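Rhusiopathiae surface protein B (Erysipelothrix rhusiopathiae, PDB 3V10) probably binds collagen as a cell-wall-anchored surface adhesin, the chain described here being its collagen-binding region, built from two Ig-like beta domains. Local coordinates at residues K2-E7 / P47-D52; P24-E29 / S304-F309; K191-S196 / A256-F261. One frame throughout, in Å; residues are numbered along the deposited sequence.

Interaction 1 (K2-E7 / P47-D52); sequences KDYTNE and PGDFFD
A single beta bridge of the parallel kind, Asp3 with Phe50, fastens the N-terminal arm alongside the start of strand 50-54 in the Ig-like domain, and an Asx turn at Asp3 then ends the arm's extended run. Phe50 N donates to Lys2 O (3.0 Å), and Phe50 O takes the N-H of Tyr4 in an almost straight bond of 177°. Beside the bridge, Asp49 adds a side-chain bond: OD1 receives Lys2 N from above the carboxylate plane at 3.0 Å, while OD2 is held by Lys46 N and reaches Tyr4 OH through a water. Within the Asx turn, Asp3 OD1 accepts twice. Thr5 N comes from above the carboxylate plane at 3.0 Å, whereas Thr5 OG1 donates to the syn lone pair of Asp3 OD1, at 2.7 Å. That hydroxyl also accepts Asp52 N at 2.7 Å, so one threonine relays the turn to the strand. Its chi1 of -61° sets OG1 beside its own backbone N, where both partners lie close by. Phe50 turns one ring face to Asp3, whose CA stands 4.0 Å from the ring centroid in a CH-pi contact; the carboxylate lies nearly parallel to the ring, the planes 18° apart, with Asp3 CG 3.4 Å from Phe50 CE2. The Phe51 ring leads away from the arm, stacking on Phe99 and meeting Phe10 and Phe34 edge to face. The carboxylates of Asp3 and Asp52 would probably repel each other, but a water donates to OD2 of both, and His98 binds Asp52 OD1. Polar side chains and two waters thus supplement the backbone bridge.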
# COMPACT_ATOMS: atom_id res chain seq x y z
N LYS A 2 -20.42 -19.24 19.04
CA LYS A 2 -21.35 -18.17 18.71
C LYS A 2 -20.77 -17.16 17.72
O LYS A 2 -19.64 -16.71 17.87
CB LYS A 2 -21.79 -17.43 19.99
CG LYS A 2 -22.78 -16.31 19.73
CD LYS A 2 -23.30 -15.72 21.03
CE LYS A 2 -24.22 -14.52 20.77
NZ LYS A 2 -25.39 -14.89 19.92
N ASP A 3 -21.58 -16.83 16.72
CA ASP A 3 -21.21 -15.88 15.67
C ASP A 3 -21.74 -14.49 16.03
O ASP A 3 -22.95 -14.29 16.13
CB ASP A 3 -21.80 -16.34 14.34
CG ASP A 3 -21.43 -15.44 13.18
OD1 ASP A 3 -20.62 -14.51 13.36
OD2 ASP A 3 -21.96 -15.67 12.07
N TYR A 4 -20.83 -13.53 16.21
CA TYR A 4 -21.24 -12.17 16.56
C TYR A 4 -21.31 -11.19 15.40
O TYR A 4 -21.51 -10.00 15.61
CB TYR A 4 -20.31 -11.60 17.63
CG TYR A 4 -20.58 -12.14 19.01
CD1 TYR A 4 -19.98 -13.32 19.45
CD2 TYR A 4 -21.46 -11.48 19.87
CE1 TYR A 4 -20.25 -13.83 20.72
CE2 TYR A 4 -21.74 -11.98 21.14
CZ TYR A 4 -21.13 -13.15 21.56
OH TYR A 4 -21.42 -13.66 22.80
N THR A 5 -21.18 -11.69 14.17
CA THR A 5 -21.21 -10.82 13.00
C THR A 5 -22.36 -9.82 12.94
O THR A 5 -22.15 -8.64 12.67
CB THR A 5 -21.21 -11.67 11.70
OG1 THR A 5 -20.02 -12.46 11.67
CG2 THR A 5 -21.24 -10.76 10.47
N ASN A 6 -23.58 -10.26 13.21
CA ASN A 6 -24.70 -9.34 13.16
C ASN A 6 -25.21 -8.90 14.53
O ASN A 6 -26.27 -8.27 14.62
CB ASN A 6 -25.83 -9.94 12.33
CG ASN A 6 -25.46 -10.06 10.87
OD1 ASN A 6 -25.22 -9.05 10.19
ND2 ASN A 6 -25.39 -11.28 10.38
N GLU A 7 -24.45 -9.21 15.57
CA GLU A 7 -24.80 -8.80 16.94
C GLU A 7 -24.40 -7.34 17.13
O GLU A 7 -23.52 -6.84 16.43
CB GLU A 7 -24.07 -9.67 17.96
CG GLU A 7 -24.62 -11.06 18.10
CD GLU A 7 -26.04 -11.05 18.63
OE1 GLU A 7 -26.97 -10.84 17.83
OE2 GLU A 7 -26.23 -11.24 19.85
N PRO A 47 -13.78 -19.10 23.90
CA PRO A 47 -12.84 -19.51 22.86
C PRO A 47 -13.63 -20.11 21.70
O PRO A 47 -14.47 -20.98 21.91
CB PRO A 47 -11.98 -20.55 23.57
CG PRO A 47 -11.99 -20.08 24.99
CD PRO A 47 -13.43 -19.69 25.20
N GLY A 48 -13.38 -19.64 20.49
CA GLY A 48 -14.10 -20.16 19.34
C GLY A 48 -15.17 -19.22 18.82
O GLY A 48 -15.55 -19.30 17.66
N ASP A 49 -15.69 -18.33 19.68
CA ASP A 49 -16.70 -17.38 19.23
C ASP A 49 -15.99 -16.54 18.18
O ASP A 49 -14.77 -16.39 18.22
CB ASP A 49 -17.20 -16.50 20.38
CG ASP A 49 -18.03 -17.26 21.40
OD1 ASP A 49 -18.47 -18.40 21.10
OD2 ASP A 49 -18.26 -16.71 22.50
N PHE A 50 -16.75 -15.97 17.26
CA PHE A 50 -16.16 -15.20 16.17
C PHE A 50 -17.11 -14.21 15.52
O PHE A 50 -18.29 -14.13 15.87
CB PHE A 50 -15.73 -16.18 15.08
CG PHE A 50 -16.88 -16.96 14.50
CD1 PHE A 50 -17.40 -18.06 15.18
CD2 PHE A 50 -17.48 -16.57 13.31
CE1 PHE A 50 -18.51 -18.74 14.69
CE2 PHE A 50 -18.59 -17.25 12.81
CZ PHE A 50 -19.11 -18.34 13.50
N PHE A 51 -16.58 -13.47 14.56
CA PHE A 51 -17.35 -12.56 13.74
C PHE A 51 -16.59 -12.40 12.43
O PHE A 51 -15.37 -12.56 12.39
CB PHE A 51 -17.64 -11.19 14.40
CG PHE A 51 -16.42 -10.41 14.80
CD1 PHE A 51 -15.99 -10.41 16.12
CD2 PHE A 51 -15.77 -9.58 13.89
CE1 PHE A 51 -14.93 -9.59 16.53
CE2 PHE A 51 -14.72 -8.76 14.28
CZ PHE A 51 -14.30 -8.77 15.60
N ASP A 52 -17.33 -12.12 11.37
CA ASP A 52 -16.75 -11.99 10.06
C ASP A 52 -16.93 -10.63 9.43
O ASP A 52 -18.01 -10.03 9.52
CB ASP A 52 -17.34 -13.06 9.14
CG ASP A 52 -16.97 -14.46 9.58
OD1 ASP A 52 -15.77 -14.79 9.55
OD2 ASP A 52 -17.88 -15.23 9.95
O HOH W 1 -20.40 -15.63 9.94
O HOH W 2 -20.35 -15.67 23.79

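Interaction 2 (P24-E29 / S304-F309); sequences PSQPIE and SVVNMF
The touching parts of the two backbones run at 38° to each other. Gln26 and Val306 have their CA atoms 5.9 Å apart, a separation at which side chains fill the gap. Pro27 leads: its CB points toward the other segment, and its ring carbons make the contacts, CD 3.9 Å from Val306 CB and CG 4.0 Å from Met308 CB. Val306 spreads its two methyls between neighbours. CG2, beside the backbone N, lies 3.6 Å from Gln26 CD, and CG1, anti to that N (chi1 176°), meets Glu29 OE2 at 3.7 Å. Gln26, bent at chi2, lays its side chain across Val306 at about a right angle. Just beyond the strand, Asn307 OD1 accepts Phe309 N at 2.8 Å in an Asx turn, while its ND2 donates to the carbonyls of Lys272 and Leu274. That turn redirects the chain from strand 303-306 of the collagen-binding domain toward strand 311-315, which inserts in the sheet of the Ig-like domain, consistent with the latch of the Collagen Hug model. Where Pro27 packs on Val306 and Met308, the chemistry is that of apolar fit: a rigid ring suits this joint, giving an apolar surface without a backbone N-H to satisfy.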
# COMPACT_ATOMS: atom_id res chain seq x y z
N PRO A 24 -5.47 2.99 -6.54
CA PRO A 24 -5.22 1.91 -5.59
C PRO A 24 -3.83 1.90 -4.95
O PRO A 24 -3.47 0.93 -4.29
CB PRO A 24 -5.46 0.66 -6.43
CG PRO A 24 -4.91 1.06 -7.75
CD PRO A 24 -5.47 2.47 -7.92
N SER A 25 -3.06 2.97 -5.13
CA SER A 25 -1.70 3.03 -4.58
C SER A 25 -1.67 2.99 -3.05
O SER A 25 -0.80 2.35 -2.46
CB SER A 25 -0.98 4.29 -5.06
OG SER A 25 -1.51 5.46 -4.47
N GLN A 26 -2.61 3.68 -2.41
CA GLN A 26 -2.67 3.70 -0.95
C GLN A 26 -3.77 2.75 -0.47
O GLN A 26 -4.70 2.44 -1.21
CB GLN A 26 -2.96 5.13 -0.46
CG GLN A 26 -2.05 6.22 -1.03
CD GLN A 26 -0.63 6.15 -0.50
OE1 GLN A 26 0.18 7.06 -0.75
NE2 GLN A 26 -0.30 5.08 0.21
N PRO A 27 -3.66 2.27 0.77
CA PRO A 27 -4.68 1.36 1.29
C PRO A 27 -5.97 2.09 1.63
O PRO A 27 -5.97 3.31 1.84
CB PRO A 27 -4.04 0.80 2.57
CG PRO A 27 -2.57 1.12 2.44
CD PRO A 27 -2.56 2.45 1.74
N ILE A 28 -7.07 1.35 1.67
CA ILE A 28 -8.36 1.90 2.08
C ILE A 28 -8.48 1.31 3.48
O ILE A 28 -8.53 0.09 3.64
CB ILE A 28 -9.52 1.42 1.18
CG1 ILE A 28 -9.37 2.03 -0.22
CG2 ILE A 28 -10.85 1.84 1.77
CD1 ILE A 28 -10.47 1.70 -1.19
N GLU A 29 -8.49 2.17 4.48
CA GLU A 29 -8.53 1.75 5.88
C GLU A 29 -9.89 1.64 6.53
O GLU A 29 -10.77 2.48 6.34
CB GLU A 29 -7.68 2.69 6.73
CG GLU A 29 -6.25 2.83 6.29
CD GLU A 29 -5.60 4.05 6.91
OE1 GLU A 29 -5.71 4.21 8.14
OE2 GLU A 29 -4.98 4.84 6.16
N SER A 304 5.24 8.71 -1.24
CA SER A 304 5.20 7.91 -0.03
C SER A 304 4.09 6.89 -0.10
O SER A 304 3.20 6.98 -0.95
CB SER A 304 4.99 8.81 1.18
OG SER A 304 3.73 9.45 1.12
N VAL A 305 4.16 5.92 0.80
CA VAL A 305 3.16 4.87 0.89
C VAL A 305 2.60 4.92 2.31
O VAL A 305 3.35 4.89 3.29
CB VAL A 305 3.77 3.47 0.63
CG1 VAL A 305 2.69 2.39 0.70
CG2 VAL A 305 4.44 3.45 -0.74
N VAL A 306 1.28 5.02 2.42
CA VAL A 306 0.65 5.05 3.73
C VAL A 306 0.82 3.67 4.35
O VAL A 306 0.76 2.66 3.65
CB VAL A 306 -0.86 5.39 3.62
CG1 VAL A 306 -1.52 5.31 4.98
CG2 VAL A 306 -1.03 6.79 3.05
N ASN A 307 1.06 3.64 5.66
CA ASN A 307 1.25 2.40 6.41
C ASN A 307 0.22 1.36 5.97
O ASN A 307 -0.99 1.59 6.05
CB ASN A 307 1.13 2.66 7.91
CG ASN A 307 1.44 1.44 8.75
OD1 ASN A 307 0.72 0.44 8.69
ND2 ASN A 307 2.52 1.50 9.52
N MET A 308 0.71 0.21 5.52
CA MET A 308 -0.16 -0.84 5.03
C MET A 308 -0.33 -2.05 5.95
O MET A 308 -0.86 -3.09 5.53
CB MET A 308 0.33 -1.30 3.65
CG MET A 308 1.78 -1.82 3.56
SD MET A 308 3.17 -0.62 3.67
CE MET A 308 4.18 -1.52 4.78
N PHE A 309 0.08 -1.91 7.21
CA PHE A 309 -0.03 -3.01 8.17
C PHE A 309 -1.37 -3.07 8.91
O PHE A 309 -1.91 -2.04 9.32
CB PHE A 309 1.09 -2.91 9.22
CG PHE A 309 2.46 -3.26 8.68
CD1 PHE A 309 2.80 -4.58 8.41
CD2 PHE A 309 3.41 -2.27 8.48
CE1 PHE A 309 4.08 -4.91 7.94
CE2 PHE A 309 4.69 -2.58 8.02
CZ PHE A 309 5.03 -3.91 7.75

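Interaction 3 (K191-S196 / A256-F261); sequences KEAVQS and AAKTTF
Thr260 OG1 has two partners: Lys191 NZ donates to it at 2.9 Å, and it is also hydrogen-bonded to Asn188 O. The ammonium has a further partner in Glu220, a salt bridge that probably fixes the charge on this side of the contact. To arrive there the lysine bends at chi2 (-76°) and again at chi4, crossing Thr260 at about a right angle. Its aliphatic part runs along the backbone on the way, with CD 3.3 Å from Lys258 O. Further along the contact Lys258 N donates to Glu192 O over 2.8 Å, approaching from well above the carbonyl plane, and Glu192 O also takes a weak bond from Val194 N across the inverse gamma turn centred on Ala193. Both segments are connections between the two sheets of the collagen-binding domain: 191-196 leads from strand 180-187 to strand 198-204, and the segment 256-261 returns from helix 253-256 into strand 260-269. They meet at the end of this beta sandwich. Lys258 has left-handed backbone angles, and its CA points a hydrogen at Lys191 O, 3.2 Å away. Ala256 is small enough to let Val194 close in, CG2 to CB at 3.8 Å, with Phe166 flanking the valine. Thr259 binds back to the helix end, its N donating to Ala256 O at 3.1 Å and its OG1 to Ala257 O.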
# COMPACT_ATOMS: atom_id res chain seq x y z
N LYS A 191 11.69 10.62 -23.99
CA LYS A 191 12.74 10.15 -24.88
C LYS A 191 13.47 11.36 -25.45
O LYS A 191 13.71 11.45 -26.66
CB LYS A 191 12.16 9.31 -26.01
CG LYS A 191 11.40 8.06 -25.59
CD LYS A 191 12.33 6.94 -25.17
CE LYS A 191 11.64 5.59 -25.35
NZ LYS A 191 10.30 5.56 -24.70
N GLU A 192 13.82 12.29 -24.58
CA GLU A 192 14.52 13.50 -24.98
C GLU A 192 16.00 13.30 -25.33
O GLU A 192 16.64 12.35 -24.88
CB GLU A 192 14.40 14.55 -23.87
CG GLU A 192 13.12 15.36 -23.77
CD GLU A 192 13.31 16.53 -22.81
OE1 GLU A 192 14.45 17.04 -22.70
OE2 GLU A 192 12.34 16.96 -22.17
N ALA A 193 16.51 14.20 -26.15
CA ALA A 193 17.91 14.18 -26.54
C ALA A 193 18.54 15.16 -25.55
O ALA A 193 18.81 16.30 -25.89
CB ALA A 193 18.05 14.70 -27.97
N VAL A 194 18.72 14.70 -24.31
CA VAL A 194 19.30 15.54 -23.26
C VAL A 194 20.67 16.05 -23.65
O VAL A 194 21.42 15.38 -24.35
CB VAL A 194 19.40 14.79 -21.91
CG1 VAL A 194 18.01 14.43 -21.41
CG2 VAL A 194 20.25 13.53 -22.08
N GLN A 195 21.00 17.25 -23.19
CA GLN A 195 22.28 17.85 -23.53
C GLN A 195 23.39 17.70 -22.49
O GLN A 195 24.39 18.41 -22.54
CB GLN A 195 22.09 19.34 -23.86
CG GLN A 195 21.16 19.59 -25.04
CD GLN A 195 21.64 18.92 -26.31
OE1 GLN A 195 22.78 19.12 -26.74
NE2 GLN A 195 20.78 18.12 -26.93
N SER A 196 23.22 16.76 -21.56
CA SER A 196 24.24 16.51 -20.54
C SER A 196 23.92 15.17 -19.88
O SER A 196 22.90 14.56 -20.19
CB SER A 196 24.24 17.61 -19.47
OG SER A 196 23.21 17.40 -18.51
N ALA A 256 21.61 8.29 -22.31
CA ALA A 256 20.30 8.79 -21.92
C ALA A 256 19.50 9.25 -23.13
O ALA A 256 18.27 9.19 -23.12
CB ALA A 256 20.46 9.95 -20.93
N ALA A 257 20.20 9.68 -24.16
CA ALA A 257 19.57 10.17 -25.39
C ALA A 257 18.45 9.29 -25.94
O ALA A 257 18.64 8.10 -26.20
CB ALA A 257 20.63 10.37 -26.47
N LYS A 258 17.29 9.90 -26.10
CA LYS A 258 16.10 9.25 -26.65
C LYS A 258 15.79 7.88 -26.05
O LYS A 258 15.21 7.02 -26.72
CB LYS A 258 16.26 9.14 -28.17
CG LYS A 258 16.62 10.48 -28.81
CD LYS A 258 16.92 10.35 -30.30
CE LYS A 258 17.29 11.71 -30.89
NZ LYS A 258 17.59 11.64 -32.35
N THR A 259 16.13 7.69 -24.79
CA THR A 259 15.90 6.42 -24.13
C THR A 259 15.22 6.59 -22.78
O THR A 259 15.61 7.45 -21.99
CB THR A 259 17.23 5.66 -23.93
OG1 THR A 259 17.84 5.43 -25.21
CG2 THR A 259 16.99 4.32 -23.24
N THR A 260 14.20 5.77 -22.52
CA THR A 260 13.48 5.81 -21.26
C THR A 260 14.03 4.73 -20.34
O THR A 260 14.13 3.57 -20.73
CB THR A 260 11.98 5.56 -21.45
OG1 THR A 260 11.41 6.58 -22.27
CG2 THR A 260 11.26 5.55 -20.10
N PHE A 261 14.39 5.12 -19.12
CA PHE A 261 14.92 4.19 -18.14
C PHE A 261 13.98 4.13 -16.96
O PHE A 261 13.69 5.14 -16.32
CB PHE A 261 16.30 4.65 -17.65
CG PHE A 261 17.35 4.66 -18.72
CD1 PHE A 261 18.07 3.51 -19.02
CD2 PHE A 261 17.61 5.83 -19.44
CE1 PHE A 261 19.04 3.52 -20.02
CE2 PHE A 261 18.57 5.84 -20.44
CZ PHE A 261 19.29 4.69 -20.73

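How the interactions relate
Interactions 1 and 3 sit at opposite ends of the elongated chain, their centres about 60 Å apart. All three are partly buried; interaction 1 ties the N-terminal arm to a strand, interaction 3 two connections between sheets. Interaction 2 lies near the middle, its centre about 4 Å from that of the chain, and brings the two domains together. Chemistry follows place. The ends rely on directed polar bonds: interaction 1 on a parallel bridge, carboxylates and water, interaction 3 on a buried hydroxyl and a lysine whose charge is paired. At the junction, proline, valine and methionine supply the apolar packing. Interactions 1 and 2 reach the same sheet, while interaction 3 remains within the collagen-binding domain.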